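Local coordinates for GTPase-activating protein GYP1 (Saccharomyces cerevisiae, PDB 1FKM) that stimulates GTP hydrolysis by Ypt/Rab GTPases such as Ypt1 and Ypt7, supplying an arginine and a glutamine finger in trans through its TBC domain, at residues 190-193 / 199-202; 10-15 / 36-41; 74-79 / 116-121. One frame throughout, in Å; residues are numbered along the deposited sequence.

Interaction 1. Residues 190-193 / 199-202; sequences TDNY and GILR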
loop_
_atom_site.group_PDB
_atom_site.type_symbol
_atom_site.label_atom_id
_atom_site.label_comp_id
_atom_site.label_asym_id
_atom_site.label_seq_id
_atom_site.Cartn_x
_atom_site.Cartn_y
_atom_site.Cartn_z
ATOM N N THR A 190 -9.051 -7.564 6.626
ATOM C CA THR A 190 -10.468 -7.244 6.513
ATOM C C THR A 190 -11.061 -6.451 7.670
ATOM O O THR A 190 -11.689 -5.413 7.453
ATOM C CB THR A 190 -11.302 -8.529 6.323
ATOM O OG1 THR A 190 -10.796 -9.255 5.196
ATOM C CG2 THR A 190 -12.771 -8.188 6.082
ATOM N N ASP A 191 -10.849 -6.917 8.898
ATOM C CA ASP A 191 -11.439 -6.237 10.046
ATOM C C ASP A 191 -10.845 -4.872 10.368
ATOM O O ASP A 191 -11.332 -4.176 11.260
ATOM C CB ASP A 191 -11.427 -7.163 11.272
ATOM C CG ASP A 191 -10.233 -6.946 12.166
ATOM O OD1 ASP A 191 -9.096 -6.902 11.658
ATOM O OD2 ASP A 191 -10.442 -6.832 13.391
ATOM N N ASN A 192 -9.808 -4.472 9.637
ATOM C CA ASN A 192 -9.229 -3.145 9.856
ATOM C C ASN A 192 -10.210 -2.111 9.311
ATOM O O ASN A 192 -10.229 -0.957 9.754
ATOM C CB ASN A 192 -7.900 -2.971 9.105
ATOM C CG ASN A 192 -6.726 -3.607 9.820
ATOM O OD1 ASN A 192 -5.565 -3.347 9.481
ATOM N ND2 ASN A 192 -7.012 -4.447 10.801
ATOM N N TYR A 193 -11.038 -2.525 8.356
ATOM C CA TYR A 193 -11.966 -1.585 7.745
ATOM C C TYR A 193 -13.467 -1.803 7.917
ATOM O O TYR A 193 -14.261 -1.043 7.372
ATOM C CB TYR A 193 -11.623 -1.435 6.261
ATOM C CG TYR A 193 -10.193 -0.980 6.068
ATOM C CD1 TYR A 193 -9.833 0.351 6.296
ATOM C CD2 TYR A 193 -9.182 -1.895 5.785
ATOM C CE1 TYR A 193 -8.498 0.752 6.261
ATOM C CE2 TYR A 193 -7.838 -1.502 5.748
ATOM C CZ TYR A 193 -7.510 -0.178 5.993
ATOM O OH TYR A 193 -6.192 0.211 6.017
ATOM N N GLY A 199 -10.075 -3.852 13.796
ATOM C CA GLY A 199 -8.730 -4.278 13.457
ATOM C C GLY A 199 -7.675 -3.224 13.745
ATOM O O GLY A 199 -6.573 -3.547 14.180
ATOM N N ILE A 200 -8.004 -1.963 13.491
ATOM C CA ILE A 200 -7.071 -0.873 13.738
ATOM C C ILE A 200 -6.888 -0.660 15.239
ATOM O O ILE A 200 -5.764 -0.460 15.710
ATOM C CB ILE A 200 -7.555 0.453 13.117
ATOM C CG1 ILE A 200 -7.705 0.312 11.597
ATOM C CG2 ILE A 200 -6.569 1.574 13.470
ATOM C CD1 ILE A 200 -6.449 -0.109 10.874
ATOM N N LEU A 201 -7.989 -0.691 15.990
ATOM C CA LEU A 201 -7.910 -0.507 17.438
ATOM C C LEU A 201 -7.062 -1.612 18.059
ATOM O O LEU A 201 -6.303 -1.370 19.001
ATOM C CB LEU A 201 -9.312 -0.497 18.063
ATOM C CG LEU A 201 -10.186 0.708 17.691
ATOM C CD1 LEU A 201 -11.578 0.567 18.308
ATOM C CD2 LEU A 201 -9.518 1.986 18.183
ATOM N N ARG A 202 -7.183 -2.824 17.526
ATOM C CA ARG A 202 -6.406 -3.955 18.026
ATOM C C ARG A 202 -4.925 -3.754 17.691
ATOM O O ARG A 202 -4.048 -4.090 18.484
ATOM C CB ARG A 202 -6.910 -5.255 17.395
ATOM C CG ARG A 202 -6.242 -6.511 17.925
ATOM C CD ARG A 202 -6.825 -7.757 17.271
ATOM N NE ARG A 202 -6.599 -7.771 15.827
ATOM C CZ ARG A 202 -7.565 -7.722 14.912
ATOM N NH1 ARG A 202 -8.838 -7.654 15.287
ATOM N NH2 ARG A 202 -7.258 -7.740 13.622
#
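Asp191 and Arg202 form a two-pronged, end-on salt bridge in the all-helical TBC (Rab-GAP) domain, tying the loop between helices 168-186 and 198-214 to the first turn of helix 198-214. The arginine can be followed outward from its backbone. CB leaves the helix toward the loop, and CG is anti to the backbone N (chi1 -176°), which carries the chain on extended to CD; a bend at chi3 then folds the guanidinium back over the first turn of the helix, with the Gly199 carbonyl oxygen beneath the rim of one face. At the tip, NH1 of Arg202 meets OD2 of Asp191 at 2.6 Å and NH2 of Arg202 meets OD1 of Asp191 at 2.8 Å. Both oxygens are approached on their syn sides but about 25° out of the carboxylate plane, so the two groups, with planes 10° apart, are nearly parallel without being coplanar. The pairing fixes the rotation of both.

A backbone bond ties down the same loop: Gly199 N donates to Asp191 O over 2.8 Å, arriving from above the carbonyl plane. Gly199 also leaves room for its neighbours, since ND2 of Asn192 comes within 3.2 Å of Gly199 CA. This amide makes a weak bond back to OD1 of Asp191, while its OD1 accepts from Asn325. Arg202 is exposed and Asp191 partly so; Asn192 and Ile200 are buried. Ile200 packs at right angles to Asn192 and reaches Phe234 and Met237 of helix 230-238. CG1 of Ile200 rests 3.4 Å from O of Asn192, an oxygen that accepts from Gln197.

Interaction 2. Residues 10-15 / 36-41; sequences KFDNIL and KIHRPV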
loop_
_atom_site.group_PDB
_atom_site.type_symbol
_atom_site.label_atom_id
_atom_site.label_comp_id
_atom_site.label_asym_id
_atom_site.label_seq_id
_atom_site.Cartn_x
_atom_site.Cartn_y
_atom_site.Cartn_z
ATOM N N LYS A 10 18.952 -10.660 -12.868
ATOM C CA LYS A 10 18.587 -11.730 -11.940
ATOM C C LYS A 10 17.074 -11.912 -11.933
ATOM O O LYS A 10 16.575 -13.033 -11.937
ATOM C CB LYS A 10 19.077 -11.404 -10.527
ATOM C CG LYS A 10 20.592 -11.342 -10.395
ATOM C CD LYS A 10 21.012 -11.073 -8.958
ATOM C CE LYS A 10 20.579 -12.205 -8.034
ATOM N NZ LYS A 10 20.936 -11.935 -6.609
ATOM N N PHE A 11 16.336 -10.805 -11.917
ATOM C CA PHE A 11 14.883 -10.899 -11.937
ATOM C C PHE A 11 14.421 -11.446 -13.288
ATOM O O PHE A 11 13.490 -12.242 -13.351
ATOM C CB PHE A 11 14.244 -9.528 -11.684
ATOM C CG PHE A 11 14.145 -9.163 -10.230
ATOM C CD1 PHE A 11 15.245 -8.654 -9.544
ATOM C CD2 PHE A 11 12.945 -9.339 -9.542
ATOM C CE1 PHE A 11 15.149 -8.324 -8.192
ATOM C CE2 PHE A 11 12.839 -9.014 -8.194
ATOM C CZ PHE A 11 13.942 -8.504 -7.514
ATOM N N ASP A 12 15.085 -11.028 -14.365
ATOM C CA ASP A 12 14.721 -11.496 -15.701
ATOM C C ASP A 12 14.748 -13.021 -15.808
ATOM O O ASP A 12 13.823 -13.624 -16.350
ATOM C CB ASP A 12 15.660 -10.909 -16.764
ATOM C CG ASP A 12 15.369 -9.450 -17.064
ATOM O OD1 ASP A 12 14.184 -9.105 -17.249
ATOM O OD2 ASP A 12 16.327 -8.650 -17.127
ATOM N N ASN A 13 15.808 -13.639 -15.301
ATOM C CA ASN A 13 15.925 -15.091 -15.363
ATOM C C ASN A 13 14.937 -15.815 -14.457
ATOM O O ASN A 13 14.660 -16.995 -14.654
ATOM C CB ASN A 13 17.358 -15.525 -15.052
ATOM C CG ASN A 13 18.328 -15.147 -16.161
ATOM O OD1 ASN A 13 18.040 -15.348 -17.341
ATOM N ND2 ASN A 13 19.476 -14.601 -15.788
ATOM N N ILE A 14 14.403 -15.111 -13.466
ATOM C CA ILE A 14 13.416 -15.710 -12.577
ATOM C C ILE A 14 12.048 -15.594 -13.238
ATOM O O ILE A 14 11.226 -16.509 -13.171
ATOM C CB ILE A 14 13.363 -14.986 -11.208
ATOM C CG1 ILE A 14 14.628 -15.296 -10.404
ATOM C CG2 ILE A 14 12.116 -15.415 -10.429
ATOM C CD1 ILE A 14 14.695 -14.591 -9.056
ATOM N N LEU A 15 11.829 -14.473 -13.915
ATOM C CA LEU A 15 10.549 -14.196 -14.550
ATOM C C LEU A 15 10.352 -14.637 -15.999
ATOM O O LEU A 15 9.233 -14.966 -16.395
ATOM C CB LEU A 15 10.268 -12.696 -14.461
ATOM C CG LEU A 15 10.240 -12.098 -13.056
ATOM C CD1 LEU A 15 10.159 -10.583 -13.153
ATOM C CD2 LEU A 15 9.048 -12.662 -12.277
ATOM N N LYS A 36 12.601 -1.079 -10.556
ATOM C CA LYS A 36 11.372 -0.429 -11.000
ATOM C C LYS A 36 10.738 -1.029 -12.253
ATOM O O LYS A 36 9.516 -1.147 -12.331
ATOM C CB LYS A 36 11.598 1.077 -11.197
ATOM C CG LYS A 36 12.656 1.451 -12.219
ATOM C CD LYS A 36 12.713 2.964 -12.394
ATOM C CE LYS A 36 13.769 3.388 -13.408
ATOM N NZ LYS A 36 15.145 3.064 -12.943
ATOM N N ILE A 37 11.544 -1.426 -13.229
ATOM C CA ILE A 37 10.975 -1.992 -14.447
ATOM C C ILE A 37 10.208 -3.303 -14.193
ATOM O O ILE A 37 9.298 -3.655 -14.946
ATOM C CB ILE A 37 12.067 -2.228 -15.517
ATOM C CG1 ILE A 37 11.409 -2.606 -16.845
ATOM C CG2 ILE A 37 13.031 -3.321 -15.065
ATOM C CD1 ILE A 37 12.384 -2.739 -17.992
ATOM N N HIS A 38 10.553 -4.007 -13.118
ATOM C CA HIS A 38 9.894 -5.276 -12.801
ATOM C C HIS A 38 8.746 -5.202 -11.805
ATOM O O HIS A 38 7.996 -6.167 -11.658
ATOM C CB HIS A 38 10.917 -6.285 -12.270
ATOM C CG HIS A 38 11.797 -6.863 -13.330
ATOM N ND1 HIS A 38 13.171 -6.754 -13.299
ATOM C CD2 HIS A 38 11.499 -7.548 -14.458
ATOM C CE1 HIS A 38 13.681 -7.346 -14.364
ATOM N NE2 HIS A 38 12.688 -7.836 -15.083
ATOM N N ARG A 39 8.592 -4.077 -11.120
ATOM C CA ARG A 39 7.529 -3.985 -10.124
ATOM C C ARG A 39 6.119 -4.376 -10.551
ATOM O O ARG A 39 5.448 -5.123 -9.840
ATOM C CB ARG A 39 7.497 -2.594 -9.484
ATOM C CG ARG A 39 8.591 -2.391 -8.454
ATOM C CD ARG A 39 8.254 -1.261 -7.485
ATOM N NE ARG A 39 9.272 -1.138 -6.447
ATOM C CZ ARG A 39 10.241 -0.229 -6.443
ATOM N NH1 ARG A 39 10.338 0.657 -7.428
ATOM N NH2 ARG A 39 11.120 -0.210 -5.451
ATOM N N PRO A 40 5.636 -3.874 -11.698
ATOM C CA PRO A 40 4.278 -4.245 -12.106
ATOM C C PRO A 40 4.034 -5.753 -12.051
ATOM O O PRO A 40 3.148 -6.222 -11.335
ATOM C CB PRO A 40 4.186 -3.691 -13.525
ATOM C CG PRO A 40 5.030 -2.448 -13.432
ATOM C CD PRO A 40 6.239 -2.951 -12.675
ATOM N N VAL A 41 4.836 -6.504 -12.798
ATOM C CA VAL A 41 4.692 -7.955 -12.832
ATOM C C VAL A 41 4.932 -8.628 -11.482
ATOM O O VAL A 41 4.119 -9.438 -11.035
ATOM C CB VAL A 41 5.646 -8.577 -13.868
ATOM C CG1 VAL A 41 5.647 -10.094 -13.736
ATOM C CG2 VAL A 41 5.203 -8.183 -15.269
#
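A histidine-carboxylate hydrogen bond, flanked by apolar packing, joins the N-terminal helix 4-15 to the start of helix 39-46, the latter within the TBC (Rab-GAP) sequence. His38 is the centre of the contact: its imidazole projects toward helix 4-15 and meets Phe11, Asp12 and Leu15, residues that share one side of that helix. NE2 of His38 donates to OD1 of Asp12 at 2.9 Å. The acceptor lies in the imidazole plane, 2° out of it, but the donor reaches the oxygen from well above the carboxylate, whose plane is turned 71° from the ring. The same OD1 also takes a salt bridge from Lys16, so one oxygen serves two partners. The carboxylate probably favours a proton on NE2, with Lys16 partly offsetting its charge.

Phe11 touches mainly through its CB. That methylene sits over one face of the imidazole, 3.7 Å from the His38 ring centroid, in a CH-pi contact, while CG2 of Ile37 lies toward the rim of the opposite face. With CG of Phe11 anti to its own carbonyl carbon (chi1 -83°), the phenyl group turns off toward Ile29 of helix 23-30 and Pro35. The two aromatic planes are near parallel yet slid well apart, with the centroids of the Phe11 and His38 rings 5.7 Å from each other and little overlap.

One turn on, Leu15 runs past the imidazole in the opposite direction and continues to Val42 and Leu45 of helix 39-46, adding an apolar end to the contact. Its CD1 lies 3.6 Å from CD2 of His38, whereas ND1 of the same ring is buried against CB of Phe11 at 3.4 Å and has no polar partner.

Interaction 3. Residues 74-79 / 116-121; sequences HTFSDQ and ILYLWA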
loop_
_atom_site.group_PDB
_atom_site.type_symbol
_atom_site.label_atom_id
_atom_site.label_comp_id
_atom_site.label_asym_id
_atom_site.label_seq_id
_atom_site.Cartn_x
_atom_site.Cartn_y
_atom_site.Cartn_z
ATOM N N HIS A 74 -22.777 -3.508 -14.321
ATOM C CA HIS A 74 -23.910 -3.993 -13.546
ATOM C C HIS A 74 -24.230 -3.067 -12.375
ATOM O O HIS A 74 -25.394 -2.869 -12.034
ATOM C CB HIS A 74 -23.610 -5.402 -13.023
ATOM C CG HIS A 74 -24.714 -5.997 -12.205
ATOM N ND1 HIS A 74 -25.953 -6.299 -12.730
ATOM C CD2 HIS A 74 -24.762 -6.355 -10.900
ATOM C CE1 HIS A 74 -26.715 -6.820 -11.785
ATOM N NE2 HIS A 74 -26.017 -6.865 -10.665
ATOM N N THR A 75 -23.198 -2.497 -11.764
ATOM C CA THR A 75 -23.389 -1.609 -10.621
ATOM C C THR A 75 -23.779 -0.178 -11.001
ATOM O O THR A 75 -23.896 0.687 -10.130
ATOM C CB THR A 75 -22.119 -1.560 -9.739
ATOM O OG1 THR A 75 -22.376 -0.771 -8.572
ATOM C CG2 THR A 75 -20.958 -0.948 -10.504
ATOM N N PHE A 76 -23.977 0.072 -12.292
ATOM C CA PHE A 76 -24.366 1.404 -12.753
ATOM C C PHE A 76 -25.793 1.445 -13.283
ATOM O O PHE A 76 -26.164 0.665 -14.162
ATOM C CB PHE A 76 -23.413 1.912 -13.842
ATOM C CG PHE A 76 -22.099 2.417 -13.316
ATOM C CD1 PHE A 76 -22.052 3.224 -12.184
ATOM C CD2 PHE A 76 -20.910 2.108 -13.968
ATOM C CE1 PHE A 76 -20.841 3.716 -11.709
ATOM C CE2 PHE A 76 -19.693 2.596 -13.499
ATOM C CZ PHE A 76 -19.658 3.402 -12.368
ATOM N N SER A 77 -26.581 2.369 -12.738
ATOM C CA SER A 77 -27.979 2.557 -13.120
ATOM C C SER A 77 -28.685 1.248 -13.464
ATOM O O SER A 77 -29.397 1.158 -14.465
ATOM C CB SER A 77 -28.074 3.533 -14.300
ATOM O OG SER A 77 -27.271 3.114 -15.390
ATOM N N ASP A 78 -28.485 0.239 -12.623
ATOM C CA ASP A 78 -29.103 -1.063 -12.832
ATOM C C ASP A 78 -29.972 -1.446 -11.636
ATOM O O ASP A 78 -31.169 -1.701 -11.782
ATOM C CB ASP A 78 -28.027 -2.126 -13.048
ATOM C CG ASP A 78 -28.608 -3.511 -13.265
ATOM O OD1 ASP A 78 -29.286 -3.719 -14.294
ATOM O OD2 ASP A 78 -28.391 -4.390 -12.402
ATOM N N GLN A 79 -29.361 -1.483 -10.457
ATOM C CA GLN A 79 -30.072 -1.836 -9.231
ATOM C C GLN A 79 -30.594 -0.589 -8.516
ATOM O O GLN A 79 -30.484 0.525 -9.031
ATOM C CB GLN A 79 -29.141 -2.617 -8.300
ATOM C CG GLN A 79 -27.893 -1.846 -7.902
ATOM C CD GLN A 79 -26.847 -2.722 -7.246
ATOM O OE1 GLN A 79 -26.384 -3.700 -7.835
ATOM N NE2 GLN A 79 -26.461 -2.375 -6.021
ATOM N N ILE A 116 -12.750 2.474 -9.171
ATOM C CA ILE A 116 -12.103 1.403 -8.418
ATOM C C ILE A 116 -12.617 1.333 -6.983
ATOM O O ILE A 116 -13.009 0.266 -6.500
ATOM C CB ILE A 116 -10.568 1.600 -8.384
ATOM C CG1 ILE A 116 -9.995 1.439 -9.796
ATOM C CG2 ILE A 116 -9.939 0.598 -7.426
ATOM C CD1 ILE A 116 -8.524 1.857 -9.928
ATOM N N LEU A 117 -12.620 2.473 -6.302
ATOM C CA LEU A 117 -13.064 2.506 -4.918
ATOM C C LEU A 117 -14.551 2.241 -4.784
ATOM O O LEU A 117 -14.989 1.605 -3.825
ATOM C CB LEU A 117 -12.724 3.854 -4.283
ATOM C CG LEU A 117 -11.220 4.133 -4.186
ATOM C CD1 LEU A 117 -10.995 5.524 -3.604
ATOM C CD2 LEU A 117 -10.556 3.080 -3.316
ATOM N N TYR A 118 -15.324 2.725 -5.750
ATOM C CA TYR A 118 -16.767 2.527 -5.716
ATOM C C TYR A 118 -17.086 1.039 -5.805
ATOM O O TYR A 118 -17.890 0.521 -5.025
ATOM C CB TYR A 118 -17.430 3.269 -6.878
ATOM C CG TYR A 118 -18.926 3.073 -6.948
ATOM C CD1 TYR A 118 -19.763 3.567 -5.947
ATOM C CD2 TYR A 118 -19.505 2.378 -8.011
ATOM C CE1 TYR A 118 -21.147 3.375 -6.001
ATOM C CE2 TYR A 118 -20.885 2.176 -8.076
ATOM C CZ TYR A 118 -21.699 2.676 -7.068
ATOM O OH TYR A 118 -23.061 2.456 -7.121
ATOM N N LEU A 119 -16.456 0.351 -6.755
ATOM C CA LEU A 119 -16.703 -1.077 -6.927
ATOM C C LEU A 119 -16.319 -1.867 -5.684
ATOM O O LEU A 119 -17.042 -2.775 -5.267
ATOM C CB LEU A 119 -15.943 -1.620 -8.141
ATOM C CG LEU A 119 -16.207 -3.105 -8.432
ATOM C CD1 LEU A 119 -17.707 -3.333 -8.644
ATOM C CD2 LEU A 119 -15.418 -3.540 -9.657
ATOM N N TRP A 120 -15.179 -1.533 -5.082
ATOM C CA TRP A 120 -14.760 -2.241 -3.876
ATOM C C TRP A 120 -15.764 -1.982 -2.754
ATOM O O TRP A 120 -16.144 -2.901 -2.015
ATOM C CB TRP A 120 -13.370 -1.784 -3.420
ATOM C CG TRP A 120 -12.875 -2.565 -2.227
ATOM C CD1 TRP A 120 -12.140 -3.715 -2.247
ATOM C CD2 TRP A 120 -13.143 -2.285 -0.847
ATOM N NE1 TRP A 120 -11.935 -4.170 -0.964
ATOM C CE2 TRP A 120 -12.542 -3.312 -0.086
ATOM C CE3 TRP A 120 -13.840 -1.268 -0.178
ATOM C CZ2 TRP A 120 -12.616 -3.353 1.310
ATOM C CZ3 TRP A 120 -13.913 -1.310 1.208
ATOM C CH2 TRP A 120 -13.306 -2.346 1.937
ATOM N N ALA A 121 -16.194 -0.730 -2.620
ATOM C CA ALA A 121 -17.144 -0.366 -1.570
ATOM C C ALA A 121 -18.477 -1.099 -1.730
ATOM O O ALA A 121 -19.064 -1.560 -0.750
ATOM C CB ALA A 121 -17.370 1.141 -1.572
#
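Tyr118, projecting from helix 107-123 of the all-helical TBC domain, meets Thr75 and Phe76 where the chain leaves helix 57-74. In the first shell, CE2 of Tyr118 lies 3.3 Å from OG1 of Thr75, a buried hydroxyl with no hydrogen-bond partner in the model. The Thr75 carbonyl oxygen stands at the edge of the tyrosine ring and in its plane, 3.6 Å from Tyr118 OH. On the methyl branch, CG2 of Thr75 is approached by CD1 of Leu119 at 4.4 Å.

Phe76 lies alongside, its ring almost exactly parallel to that of Tyr118 (5° between planes) but displaced so far that the centroids are 5.9 Å apart. The rings therefore touch through one ring carbon each, CE1 of Phe76 and CE2 of Tyr118 at 3.9 Å, instead of stacking face on face.

Farther out, Leu119 reaches back to Tyr68, Ser71 and Leu72 of helix 57-74, while the tyrosine is positioned by its own helix and by helix 83-93. CG of Tyr118 is anti to the backbone N (chi1 178°), which extends the ring toward the loop, and there, beside Asp83 and Ile90, the ring of Trp87 packs edge-to-face with it.

Interactions 1 and 3 each join a loop to a helix, whereas interaction 2 brings two helical segments together. The first and third are mainly buried and come within about 5 Å at their nearest atoms without touching. Interaction 2 is partly buried and lies across the chain's centre from interaction 1, about 33 Å between centres. Chemistry follows place: in interaction 1 a short loop is tied to the next helix by a charged pair on its exposed side, in interaction 2 a single histidine-carboxylate hydrogen bond sits among apolar groups, and interaction 3 relies mainly on aromatic and aliphatic packing. Interaction 1 is the closest to a catalytic finger, the Ile200 side chain lying about 11 Å from that of Gln131, without touching it.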